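Local atomic coordinates of telomeric DNA-binding factor trf1 (Schizosaccharomyces pombe, PDB entry 6K5S), a protein that probably binds telomeric DNA repeats as a TRF-family factor, its all-helical domain pairing with a second copy of itself in the crystal assembly. Residues L13-L16 / S17-L21; A88-L91 / A92-G96; F102-L105 / N106-F109; F211-E214 / I215-I219. All blocks are in the same frame, centred on the assembly; numbering follows the deposited sequence.

All four contacts are local, each made of side chains and peptide groups three or four residues apart, and none closes a long loop; they follow one another in series with no nesting or crossing. From the N terminus, contact 1 lies on helix 10-24, contact 2 at the end of helix 76-94, contact 3 at the start of helix 102-113 and contact 4 on helix 208-222. Contact 2 touches each of the others: A88 meets S17 and L21, F90 and V94 meet L105, and Y95 meets L212. Contact 1 also reaches contact 4, where L21 packs on I219. Contacts 3 and 4 do not touch, their nearest atoms about 5 Å apart.

Contact 1: L13-L16 / S17-L21; sequences LGNL and SNIIL
S17 reaches back one turn of helix 10-24 to the carbonyl of L13. Its CB lies 3.2 Å from L13 O, and the hydroxyl beyond it closes in further, S17 OG donating to L13 O over 2.6 Å. With OG anti to its own carbonyl carbon (chi1 -61°), the hydroxyl is folded back along the helix. S17 N donates to L13 O as well, at 3.0 Å, and the two donors come from opposite faces of the carbonyl plane, so one oxygen is gripped twice. S17 OG also stands 4.1 Å from L13 CD1. Replacing S17 by alanine takes away the hydroxyl, which would probably leave L13 O with the backbone bond alone and open a small gap beside L13 CD1 and F53. Two residues on, I19 CG1 lies 3.3 Å from N15 O, and I20 CG1 sits over L16 O in the same manner. L13 and S17 face A85 of helix 76-94, while L16 and I19 pack on L9 of the second subunit. The serine hydroxyl bonded to the i-4 carbonyl is a familiar way of burying a polar side chain within an alpha helix, here one wedged between its own bundle and the partner subunit.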
ATOM      1  N   LEU A  13       4.433  -3.987   0.632  1.00  7.84           N
ATOM      2  CA  LEU A  13       5.788  -3.619   1.006  1.00  8.77           C
ATOM      3  C   LEU A  13       6.723  -3.751  -0.187  1.00  9.19           C
ATOM      4  O   LEU A  13       7.481  -2.833  -0.490  1.00  7.35           O
ATOM      5  CB  LEU A  13       6.282  -4.495   2.172  1.00  9.24           C
ATOM      6  CG  LEU A  13       7.661  -4.077   2.710  1.00  9.93           C
ATOM      7  CD1 LEU A  13       7.617  -2.651   3.254  1.00  7.53           C
ATOM      8  CD2 LEU A  13       8.129  -5.030   3.821  1.00 10.32           C
ATOM      9  N   GLY A  14       6.650  -4.885  -0.891  1.00  7.94           N
ATOM     10  CA  GLY A  14       7.518  -5.096  -2.039  1.00  8.38           C
ATOM     11  C   GLY A  14       7.240  -4.144  -3.189  1.00  8.57           C
ATOM     12  O   GLY A  14       8.170  -3.603  -3.799  1.00  8.59           O
ATOM     13  N   ASN A  15       5.958  -3.928  -3.511  1.00  7.83           N
ATOM     14  CA  ASN A  15       5.620  -3.068  -4.643  1.00  7.59           C
ATOM     15  C   ASN A  15       6.062  -1.623  -4.389  1.00  7.64           C
ATOM     16  O   ASN A  15       6.701  -0.985  -5.239  1.00  5.75           O
ATOM     17  CB  ASN A  15       4.116  -3.151  -4.879  1.00  6.65           C
ATOM     18  CG  ASN A  15       3.649  -2.332  -6.061  1.00  7.36           C
ATOM     19  OD1 ASN A  15       4.232  -2.360  -7.155  1.00  9.36           O
ATOM     20  ND2 ASN A  15       2.543  -1.652  -5.870  1.00  6.72           N
ATOM     21  N   LEU A  16       5.756  -1.102  -3.212  1.00  6.71           N
ATOM     22  CA  LEU A  16       6.132   0.275  -2.903  1.00  7.15           C
ATOM     23  C   LEU A  16       7.641   0.422  -2.840  1.00  7.95           C
ATOM     24  O   LEU A  16       8.181   1.449  -3.259  1.00  6.56           O
ATOM     25  CB  LEU A  16       5.479   0.722  -1.582  1.00  6.90           C
ATOM     26  CG  LEU A  16       3.942   0.740  -1.560  1.00  7.52           C
ATOM     27  CD1 LEU A  16       3.401   1.037  -0.136  1.00  8.50           C
ATOM     28  CD2 LEU A  16       3.423   1.765  -2.535  1.00  7.96           C
ATOM     29  N   SER A  17       8.339  -0.589  -2.307  1.00  6.61           N
ATOM     30  CA  SER A  17       9.792  -0.521  -2.228  1.00  6.73           C
ATOM     31  C   SER A  17      10.389  -0.479  -3.620  1.00 11.12           C
ATOM     32  O   SER A  17      11.304   0.300  -3.886  1.00 10.71           O
ATOM     33  CB  SER A  17      10.343  -1.730  -1.461  1.00  8.08           C
ATOM     34  OG  SER A  17       9.851  -1.782  -0.119  1.00 10.83           O
ATOM     35  N   ASN A  18       9.867  -1.317  -4.514  1.00  9.10           N
ATOM     36  CA  ASN A  18      10.345  -1.357  -5.894  1.00 11.75           C
ATOM     37  C   ASN A  18      10.131  -0.011  -6.589  1.00  9.76           C
ATOM     38  O   ASN A  18      11.018   0.483  -7.294  1.00 11.50           O
ATOM     39  CB  ASN A  18       9.631  -2.480  -6.651  1.00 10.29           C
ATOM     40  CG  ASN A  18      10.084  -3.903  -6.214  1.00 12.86           C
ATOM     41  OD1 ASN A  18      11.172  -4.103  -5.677  1.00 15.65           O
ATOM     42  ND2 ASN A  18       9.253  -4.892  -6.511  1.00 14.75           N
ATOM     43  N   ILE A  19       8.970   0.599  -6.404  1.00  8.77           N
ATOM     44  CA  ILE A  19       8.720   1.889  -7.040  1.00 11.06           C
ATOM     45  C   ILE A  19       9.707   2.935  -6.521  1.00 12.46           C
ATOM     46  O   ILE A  19      10.295   3.704  -7.292  1.00 10.37           O
ATOM     47  CB  ILE A  19       7.257   2.313  -6.820  1.00 10.60           C
ATOM     48  CG1 ILE A  19       6.320   1.367  -7.588  1.00 10.07           C
ATOM     49  CG2 ILE A  19       7.056   3.759  -7.209  1.00  9.54           C
ATOM     50  CD1 ILE A  19       4.835   1.503  -7.198  1.00  9.52           C
ATOM     51  N   ILE A  20       9.913   2.970  -5.201  1.00  9.92           N
ATOM     52  CA  ILE A  20      10.834   3.945  -4.628  1.00 12.07           C
ATOM     53  C   ILE A  20      12.251   3.723  -5.158  1.00 13.06           C
ATOM     54  O   ILE A  20      12.951   4.673  -5.538  1.00 11.59           O
ATOM     55  CB  ILE A  20      10.768   3.868  -3.088  1.00  9.48           C
ATOM     56  CG1 ILE A  20       9.384   4.288  -2.619  1.00 13.24           C
ATOM     57  CG2 ILE A  20      11.894   4.692  -2.436  1.00 11.43           C
ATOM     58  CD1 ILE A  20       9.114   3.921  -1.181  1.00 10.54           C
ATOM     59  N   LEU A  21      12.690   2.463  -5.210  1.00 12.69           N
ATOM     60  CA  LEU A  21      14.042   2.185  -5.676  1.00 15.08           C
ATOM     61  C   LEU A  21      14.228   2.619  -7.123  1.00 19.22           C
ATOM     62  O   LEU A  21      15.279   3.157  -7.491  1.00 20.26           O
ATOM     63  CB  LEU A  21      14.357   0.703  -5.540  1.00 15.05           C
ATOM     64  CG  LEU A  21      14.615   0.365  -4.079  1.00 13.91           C
ATOM     65  CD1 LEU A  21      14.512  -1.162  -3.892  1.00 15.45           C
ATOM     66  CD2 LEU A  21      15.958   0.918  -3.663  1.00 13.91           C
TER

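Contact 2: A88-L91 / A92-G96; sequences AIFL and AAVYG
V94 fits over the preceding turn of helix 76-94 with both methyls at work. Its CG1 meets the F90 ring obliquely, 3.8 Å from CE1, while CG2 drops onto the backbone, 3.1 Å from L91 O. A chi1 of -67° puts CG1 opposite the carbonyl carbon and wedges CG2 between that carbon and the backbone N, pressing it against the turn below. On the neighbouring side L91 and Y95 run alongside each other, pointing the same way; L91 CD1 comes in at the edge of the tyrosine ring, in its plane, 3.8 Å from CE2. Beneath these side chains the helical ladder continues to its end: V94 N donates to F90 O at 3.0 Å, and Y95 N to L91 O at 3.0 Å. G96 then leaves the helix with a positive phi of 89° in a Schellman motif, its N bonded to A93 O. Further out, F90 is set by the ring of F113, which it meets edge-to-face, and by L105 and F109 of helix 102-113. Y95 packs on V28, A31 and S32 of helix 28-36, and A88 rests against S17 and L21 of helix 10-24. Trimming V94 to alanine removes both methyls and is likely to open a gap between F90 and L105, with the phenyl ring less firmly held. Apart from the backbone bonds, the side chains meet one another through apolar contacts, with V94 CG2 also close on L91 O, which suits a largely buried helix end that meets helices 10-24, 28-36, 102-113 and 208-222.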
ATOM      1  N   ALA A  88      15.227   0.503  -0.085  1.00  8.81           N
ATOM      2  CA  ALA A  88      14.392   1.649  -0.425  1.00  8.36           C
ATOM      3  C   ALA A  88      14.409   2.669   0.700  1.00 11.90           C
ATOM      4  O   ALA A  88      14.480   3.882   0.451  1.00  9.51           O
ATOM      5  CB  ALA A  88      12.964   1.192  -0.739  1.00  9.48           C
ATOM      6  N   ILE A  89      14.362   2.186   1.951  1.00 10.51           N
ATOM      7  CA  ILE A  89      14.437   3.068   3.120  1.00 11.03           C
ATOM      8  C   ILE A  89      15.748   3.844   3.122  1.00 10.07           C
ATOM      9  O   ILE A  89      15.772   5.046   3.393  1.00  9.82           O
ATOM     10  CB  ILE A  89      14.278   2.252   4.418  1.00  7.85           C
ATOM     11  CG1 ILE A  89      12.831   1.788   4.595  1.00 10.00           C
ATOM     12  CG2 ILE A  89      14.679   3.088   5.664  1.00 10.60           C
ATOM     13  CD1 ILE A  89      12.700   0.701   5.686  1.00 11.44           C
ATOM     14  N   PHE A  90      16.864   3.154   2.858  1.00 10.02           N
ATOM     15  CA  PHE A  90      18.166   3.813   2.893  1.00 10.09           C
ATOM     16  C   PHE A  90      18.260   4.889   1.818  1.00 14.88           C
ATOM     17  O   PHE A  90      18.711   6.014   2.087  1.00 13.22           O
ATOM     18  CB  PHE A  90      19.276   2.783   2.716  1.00 12.54           C
ATOM     19  CG  PHE A  90      20.635   3.279   3.116  1.00 15.54           C
ATOM     20  CD1 PHE A  90      21.377   4.074   2.249  1.00 14.52           C
ATOM     21  CD2 PHE A  90      21.184   2.932   4.349  1.00 12.46           C
ATOM     22  CE1 PHE A  90      22.638   4.526   2.608  1.00 14.64           C
ATOM     23  CE2 PHE A  90      22.446   3.394   4.713  1.00 12.11           C
ATOM     24  CZ  PHE A  90      23.169   4.182   3.836  1.00 11.25           C
ATOM     25  N   LEU A  91      17.804   4.568   0.603  1.00 11.50           N
ATOM     26  CA  LEU A  91      17.875   5.518  -0.499  1.00 15.97           C
ATOM     27  C   LEU A  91      16.941   6.697  -0.269  1.00 13.92           C
ATOM     28  O   LEU A  91      17.293   7.845  -0.577  1.00 15.60           O
ATOM     29  CB  LEU A  91      17.562   4.798  -1.814  1.00 13.47           C
ATOM     30  CG  LEU A  91      17.785   5.557  -3.121  1.00 19.99           C
ATOM     31  CD1 LEU A  91      19.200   6.145  -3.165  1.00 21.51           C
ATOM     32  CD2 LEU A  91      17.544   4.628  -4.293  1.00 23.15           C
ATOM     33  N   ALA A  92      15.760   6.443   0.302  1.00 13.18           N
ATOM     34  CA  ALA A  92      14.842   7.541   0.597  1.00 11.68           C
ATOM     35  C   ALA A  92      15.392   8.421   1.706  1.00 17.20           C
ATOM     36  O   ALA A  92      15.252   9.651   1.661  1.00 16.02           O
ATOM     37  CB  ALA A  92      13.469   7.003   0.984  1.00 14.89           C
ATOM     38  N   ALA A  93      16.019   7.807   2.719  1.00 14.35           N
ATOM     39  CA  ALA A  93      16.703   8.593   3.748  1.00 13.83           C
ATOM     40  C   ALA A  93      17.742   9.525   3.134  1.00 16.80           C
ATOM     41  O   ALA A  93      17.818  10.710   3.493  1.00 15.87           O
ATOM     42  CB  ALA A  93      17.373   7.680   4.781  1.00 11.47           C
ATOM     43  N   VAL A  94      18.577   9.006   2.230  1.00 11.73           N
ATOM     44  CA  VAL A  94      19.665   9.850   1.727  1.00 19.96           C
ATOM     45  C   VAL A  94      19.160  10.915   0.760  1.00 23.38           C
ATOM     46  O   VAL A  94      19.809  11.958   0.598  1.00 20.85           O
ATOM     47  CB  VAL A  94      20.806   9.055   1.053  1.00 17.17           C
ATOM     48  CG1 VAL A  94      21.574   8.180   2.072  1.00 13.25           C
ATOM     49  CG2 VAL A  94      20.329   8.267  -0.130  1.00 24.13           C
ATOM     50  N   TYR A  95      18.010  10.706   0.130  1.00 21.04           N
ATOM     51  CA  TYR A  95      17.393  11.762  -0.664  1.00 22.73           C
ATOM     52  C   TYR A  95      16.453  12.640   0.156  1.00 19.44           C
ATOM     53  O   TYR A  95      15.858  13.573  -0.395  1.00 28.58           O
ATOM     54  CB  TYR A  95      16.660  11.153  -1.860  1.00 16.66           C
ATOM     55  CG  TYR A  95      17.534  11.019  -3.076  1.00 21.19           C
ATOM     56  CD1 TYR A  95      17.902  12.142  -3.823  1.00 22.89           C
ATOM     57  CD2 TYR A  95      18.014   9.790  -3.473  1.00 21.40           C
ATOM     58  CE1 TYR A  95      18.717  12.028  -4.929  1.00 24.35           C
ATOM     59  CE2 TYR A  95      18.821   9.664  -4.581  1.00 26.20           C
ATOM     60  CZ  TYR A  95      19.169  10.792  -5.310  1.00 27.39           C
ATOM     61  OH  TYR A  95      19.979  10.673  -6.411  1.00 27.91           O
ATOM     62  N   GLY A  96      16.289  12.367   1.447  1.00 21.97           N
ATOM     63  CA  GLY A  96      15.502  13.219   2.316  1.00 22.19           C
ATOM     64  C   GLY A  96      14.026  12.905   2.397  1.00 25.06           C
ATOM     65  O   GLY A  96      13.309  13.582   3.149  1.00 25.96           O
TER

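Contact 3: F102-L105 / N106-F109; sequences FFHL and NENF
The first two turns of helix 102-113 carry this contact, in which N108 folds back on H104. N108 ND2 donates to H104 O at 2.8 Å, nearly straight at 170°, with the acceptor lying in the plane of the amide. N108 N reaches the same oxygen at 3.1 Å, so H104 O takes two bonds from one residue. CG of N108 stands anti to its own carbonyl carbon (chi1 -69°), which turns the amide back along the helix; its other end, OD1, is hydrogen-bonded to Y67 OH, which helps fix the rotation of the group. On the outer side the E107 side chain passes F103 at a slant, E107 OE2 lying 3.8 Å from F103 CZ, ring and carboxylate planes 73° apart. A water bridges the turn, donating to F103 O at 2.8 Å and accepting from N106 ND2 at 3.0 Å, while N106 OD1 is bonded to K132 of helix 122-141. L105 faces inward to F90 and V94, and F109 stacks on F113. The exposed flank mixes F103 with polar H104 and E107 and carries a bridging water; L105 and F109 bury apolar surface, and the buried N108 amide has both ends satisfied.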
ATOM      1  N   PHE A 102      22.208  10.183  10.202  1.00 11.71           N
ATOM      2  CA  PHE A 102      23.420   9.522   9.730  1.00 13.87           C
ATOM      3  C   PHE A 102      23.918   8.475  10.717  1.00 12.54           C
ATOM      4  O   PHE A 102      24.483   7.462  10.299  1.00 13.50           O
ATOM      5  CB  PHE A 102      24.521  10.550   9.474  1.00 13.84           C
ATOM      6  CG  PHE A 102      24.454  11.191   8.121  1.00 12.60           C
ATOM      7  CD1 PHE A 102      24.766  10.471   6.978  1.00 10.04           C
ATOM      8  CD2 PHE A 102      24.112  12.532   7.994  1.00 13.10           C
ATOM      9  CE1 PHE A 102      24.724  11.073   5.715  1.00 14.79           C
ATOM     10  CE2 PHE A 102      24.086  13.145   6.739  1.00 14.78           C
ATOM     11  CZ  PHE A 102      24.374  12.409   5.598  1.00 14.46           C
ATOM     12  N   PHE A 103      23.706   8.681  12.018  1.00 14.35           N
ATOM     13  CA  PHE A 103      24.106   7.664  12.985  1.00 17.72           C
ATOM     14  C   PHE A 103      23.437   6.331  12.671  1.00 16.56           C
ATOM     15  O   PHE A 103      24.085   5.283  12.734  1.00 11.59           O
ATOM     16  CB  PHE A 103      23.763   8.103  14.415  1.00 26.08           C
ATOM     17  CG  PHE A 103      23.999   7.028  15.454  1.00 24.31           C
ATOM     18  CD1 PHE A 103      23.060   6.022  15.677  1.00 25.48           C
ATOM     19  CD2 PHE A 103      25.175   7.010  16.186  1.00 26.01           C
ATOM     20  CE1 PHE A 103      23.293   5.027  16.619  1.00 32.57           C
ATOM     21  CE2 PHE A 103      25.414   6.027  17.124  1.00 29.03           C
ATOM     22  CZ  PHE A 103      24.471   5.029  17.340  1.00 30.55           C
ATOM     23  N   HIS A 104      22.140   6.355  12.324  1.00 12.28           N
ATOM     24  CA  HIS A 104      21.421   5.118  12.046  1.00 14.96           C
ATOM     25  C   HIS A 104      21.784   4.549  10.689  1.00 10.59           C
ATOM     26  O   HIS A 104      21.760   3.324  10.518  1.00 10.90           O
ATOM     27  CB  HIS A 104      19.908   5.333  12.109  1.00 14.65           C
ATOM     28  CG  HIS A 104      19.387   5.453  13.501  1.00 18.61           C
ATOM     29  ND1 HIS A 104      18.708   6.565  13.946  1.00 26.01           N
ATOM     30  CD2 HIS A 104      19.491   4.621  14.564  1.00 21.74           C
ATOM     31  CE1 HIS A 104      18.391   6.402  15.219  1.00 28.63           C
ATOM     32  NE2 HIS A 104      18.854   5.232  15.618  1.00 27.16           N
ATOM     33  N   LEU A 105      22.058   5.410   9.706  1.00  8.62           N
ATOM     34  CA  LEU A 105      22.523   4.918   8.413  1.00  9.05           C
ATOM     35  C   LEU A 105      23.833   4.147   8.572  1.00  8.08           C
ATOM     36  O   LEU A 105      23.992   3.040   8.040  1.00 10.14           O
ATOM     37  CB  LEU A 105      22.678   6.081   7.431  1.00 11.16           C
ATOM     38  CG  LEU A 105      21.376   6.799   7.067  1.00  8.00           C
ATOM     39  CD1 LEU A 105      21.589   7.808   5.957  1.00 12.53           C
ATOM     40  CD2 LEU A 105      20.286   5.809   6.696  1.00 11.06           C
ATOM     41  N   ASN A 106      24.769   4.708   9.331  1.00  9.42           N
ATOM     42  CA  ASN A 106      26.051   4.043   9.561  1.00  8.87           C
ATOM     43  C   ASN A 106      25.887   2.729  10.318  1.00  8.15           C
ATOM     44  O   ASN A 106      26.470   1.715   9.937  1.00 10.46           O
ATOM     45  CB  ASN A 106      26.996   4.965  10.318  1.00  8.33           C
ATOM     46  CG  ASN A 106      28.302   4.294  10.639  1.00  8.98           C
ATOM     47  OD1 ASN A 106      29.029   3.884   9.743  1.00  8.92           O
ATOM     48  ND2 ASN A 106      28.588   4.135  11.917  1.00  8.50           N
ATOM     49  N   GLU A 107      25.106   2.735  11.408  1.00 10.52           N
ATOM     50  CA  GLU A 107      24.968   1.541  12.243  1.00 13.14           C
ATOM     51  C   GLU A 107      24.348   0.377  11.478  1.00 12.78           C
ATOM     52  O   GLU A 107      24.674  -0.783  11.738  1.00 13.00           O
ATOM     53  CB  GLU A 107      24.113   1.864  13.474  1.00 14.73           C
ATOM     54  CG  GLU A 107      23.802   0.681  14.373  1.00 21.27           C
ATOM     55  CD  GLU A 107      23.280   1.125  15.736  1.00 29.11           C
ATOM     56  OE1 GLU A 107      22.049   1.315  15.865  1.00 31.49           O
ATOM     57  OE2 GLU A 107      24.103   1.312  16.660  1.00 34.44           O
ATOM     58  N   ASN A 108      23.448   0.669  10.548  1.00  9.07           N
ATOM     59  CA  ASN A 108      22.699  -0.329   9.800  1.00 11.16           C
ATOM     60  C   ASN A 108      23.252  -0.595   8.406  1.00 12.93           C
ATOM     61  O   ASN A 108      22.662  -1.402   7.686  1.00  9.88           O
ATOM     62  CB  ASN A 108      21.234   0.107   9.685  1.00 10.76           C
ATOM     63  CG  ASN A 108      20.500   0.054  11.030  1.00 15.23           C
ATOM     64  OD1 ASN A 108      19.994  -0.998  11.427  1.00 14.11           O
ATOM     65  ND2 ASN A 108      20.418   1.197  11.712  1.00 12.05           N
ATOM     66  N   PHE A 109      24.356   0.061   8.010  1.00  9.80           N
ATOM     67  CA  PHE A 109      24.810  -0.021   6.619  1.00 11.61           C
ATOM     68  C   PHE A 109      25.058  -1.466   6.189  1.00 12.96           C
ATOM     69  O   PHE A 109      24.595  -1.897   5.134  1.00 10.00           O
ATOM     70  CB  PHE A 109      26.074   0.812   6.416  1.00  8.75           C
ATOM     71  CG  PHE A 109      26.607   0.756   5.005  1.00 10.72           C
ATOM     72  CD1 PHE A 109      26.145   1.635   4.040  1.00 13.79           C
ATOM     73  CD2 PHE A 109      27.537  -0.199   4.642  1.00 10.91           C
ATOM     74  CE1 PHE A 109      26.627   1.567   2.731  1.00 15.80           C
ATOM     75  CE2 PHE A 109      28.028  -0.256   3.354  1.00 12.93           C
ATOM     76  CZ  PHE A 109      27.566   0.617   2.399  1.00 14.68           C
TER
HETATM   77  O   HOH W   1      26.591   4.914  13.958  1.00 14.31           O

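Contact 4: F211-E214 / I215-I219; sequences FLSE and IACYI
F211 O receives I215 N at 2.9 Å, nearly along the C=O axis, and L212 O takes A216 N in the same end-on fashion at 3.1 Å. A second, weak bond runs from I215 N to L212 O. One residue on, C217 N donates to S213 O over 3.2 Å, and Y218 N to E214 O at 3.1 Å, completing a regular turn of helix 208-222. The E214 carboxylate turns away from this ladder: its chain bends at chi2 (-76°), and OE2 forms a salt bridge with K210 one turn earlier. The thiol of C217 lies over the same turn, SG 3.2 Å from S213 O. I215 is central to the packing. Its CG1 stands anti to the backbone N (chi1 -167°), which places CG2 between that N and the carbonyl carbon and brings it to 3.2 Å from L212 O. The F211 ring comes up obliquely to the same residue, CZ 4.3 Å from I215 CB. Around them, I215 and Y218 lean on L127 of helix 122-141, L212 on V28 and S32 of helix 28-36, and I215 and I219 on F113. S213, E214 and C217 hold the more exposed positions and Y218 OH is bonded to Q124, so that it is chiefly the apolar surface of F211, L212, I215 and I219 that joins this late helix to helices 10-24, 28-36, 76-94, 102-113 and 122-141.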
ATOM      1  N   PHE A 211      28.632  11.843  -3.275  1.00 21.96           N
ATOM      2  CA  PHE A 211      28.203  10.654  -2.541  1.00 20.94           C
ATOM      3  C   PHE A 211      26.831  10.193  -3.010  1.00 18.45           C
ATOM      4  O   PHE A 211      26.578   8.989  -3.124  1.00 18.56           O
ATOM      5  CB  PHE A 211      28.190  10.911  -1.030  1.00 20.62           C
ATOM      6  CG  PHE A 211      27.619   9.762  -0.241  1.00 17.68           C
ATOM      7  CD1 PHE A 211      28.320   8.584  -0.119  1.00 18.58           C
ATOM      8  CD2 PHE A 211      26.366   9.855   0.339  1.00 18.75           C
ATOM      9  CE1 PHE A 211      27.800   7.518   0.596  1.00 17.16           C
ATOM     10  CE2 PHE A 211      25.830   8.787   1.051  1.00 18.15           C
ATOM     11  CZ  PHE A 211      26.544   7.622   1.179  1.00 17.16           C
ATOM     12  N   LEU A 212      25.928  11.134  -3.269  1.00 19.59           N
ATOM     13  CA  LEU A 212      24.619  10.762  -3.773  1.00 19.95           C
ATOM     14  C   LEU A 212      24.763   9.936  -5.046  1.00 24.78           C
ATOM     15  O   LEU A 212      24.159   8.866  -5.181  1.00 25.59           O
ATOM     16  CB  LEU A 212      23.796  12.019  -4.021  1.00 24.77           C
ATOM     17  CG  LEU A 212      22.346  12.145  -3.564  1.00 27.19           C
ATOM     18  CD1 LEU A 212      22.203  11.923  -2.075  1.00 24.42           C
ATOM     19  CD2 LEU A 212      21.848  13.539  -3.930  1.00 28.14           C
ATOM     20  N   SER A 213      25.618  10.394  -5.962  1.00 25.00           N
ATOM     21  CA  SER A 213      25.818   9.680  -7.217  1.00 32.48           C
ATOM     22  C   SER A 213      26.462   8.319  -6.981  1.00 30.63           C
ATOM     23  O   SER A 213      26.107   7.335  -7.639  1.00 30.19           O
ATOM     24  CB  SER A 213      26.665  10.529  -8.165  1.00 33.47           C
ATOM     25  OG  SER A 213      26.324  10.262  -9.515  1.00 42.50           O
ATOM     26  N   GLU A 214      27.384   8.231  -6.020  1.00 25.60           N
ATOM     27  CA  GLU A 214      27.974   6.939  -5.697  1.00 24.67           C
ATOM     28  C   GLU A 214      26.910   5.946  -5.244  1.00 24.80           C
ATOM     29  O   GLU A 214      26.885   4.797  -5.696  1.00 22.07           O
ATOM     30  CB  GLU A 214      29.041   7.086  -4.608  1.00 28.66           C
ATOM     31  CG  GLU A 214      30.200   8.024  -4.919  1.00 36.36           C
ATOM     32  CD  GLU A 214      31.206   7.436  -5.881  1.00 46.81           C
ATOM     33  OE1 GLU A 214      31.243   6.193  -6.016  1.00 50.69           O
ATOM     34  OE2 GLU A 214      31.964   8.221  -6.500  1.00 50.21           O
ATOM     35  N   ILE A 215      26.032   6.363  -4.326  1.00 22.41           N
ATOM     36  CA  ILE A 215      25.164   5.390  -3.671  1.00 22.45           C
ATOM     37  C   ILE A 215      24.044   4.957  -4.605  1.00 29.10           C
ATOM     38  O   ILE A 215      23.675   3.776  -4.646  1.00 26.72           O
ATOM     39  CB  ILE A 215      24.623   5.942  -2.336  1.00 25.45           C
ATOM     40  CG1 ILE A 215      23.985   4.817  -1.520  1.00 28.52           C
ATOM     41  CG2 ILE A 215      23.590   7.034  -2.558  1.00 26.93           C
ATOM     42  CD1 ILE A 215      24.989   3.895  -0.903  1.00 26.76           C
ATOM     43  N   ALA A 216      23.501   5.887  -5.390  1.00 30.22           N
ATOM     44  CA  ALA A 216      22.408   5.521  -6.287  1.00 31.97           C
ATOM     45  C   ALA A 216      22.895   4.551  -7.351  1.00 34.21           C
ATOM     46  O   ALA A 216      22.260   3.518  -7.597  1.00 37.66           O
ATOM     47  CB  ALA A 216      21.801   6.768  -6.922  1.00 31.82           C
ATOM     48  N   CYS A 217      24.046   4.854  -7.960  1.00 34.64           N
ATOM     49  CA  CYS A 217      24.656   3.954  -8.934  1.00 35.74           C
ATOM     50  C   CYS A 217      24.856   2.556  -8.362  1.00 39.00           C
ATOM     51  O   CYS A 217      24.506   1.561  -9.004  1.00 41.01           O
ATOM     52  CB  CYS A 217      25.984   4.526  -9.414  1.00 33.52           C
ATOM     53  SG  CYS A 217      25.789   5.956 -10.500  1.00 61.56           S
ATOM     54  N   TYR A 218      25.417   2.455  -7.152  1.00 32.86           N
ATOM     55  CA  TYR A 218      25.533   1.135  -6.539  1.00 32.44           C
ATOM     56  C   TYR A 218      24.170   0.478  -6.414  1.00 32.27           C
ATOM     57  O   TYR A 218      23.987  -0.682  -6.792  1.00 31.52           O
ATOM     58  CB  TYR A 218      26.196   1.201  -5.159  1.00 25.87           C
ATOM     59  CG  TYR A 218      26.231  -0.152  -4.479  1.00 25.74           C
ATOM     60  CD1 TYR A 218      25.118  -0.653  -3.815  1.00 28.69           C
ATOM     61  CD2 TYR A 218      27.378  -0.933  -4.498  1.00 32.23           C
ATOM     62  CE1 TYR A 218      25.138  -1.895  -3.209  1.00 30.85           C
ATOM     63  CE2 TYR A 218      27.407  -2.178  -3.883  1.00 30.89           C
ATOM     64  CZ  TYR A 218      26.285  -2.651  -3.244  1.00 31.29           C
ATOM     65  OH  TYR A 218      26.294  -3.887  -2.628  1.00 35.74           O
ATOM     66  N   ILE A 219      23.217   1.183  -5.808  1.00 31.36           N
ATOM     67  CA  ILE A 219      21.933   0.565  -5.512  1.00 35.08           C
ATOM     68  C   ILE A 219      21.208   0.245  -6.809  1.00 38.87           C
ATOM     69  O   ILE A 219      20.510  -0.773  -6.909  1.00 39.04           O
ATOM     70  CB  ILE A 219      21.112   1.469  -4.570  1.00 28.90           C
ATOM     71  CG1 ILE A 219      21.559   1.239  -3.125  1.00 31.77           C
ATOM     72  CG2 ILE A 219      19.631   1.182  -4.672  1.00 33.19           C
ATOM     73  CD1 ILE A 219      20.967   2.219  -2.117  1.00 28.87           C
TER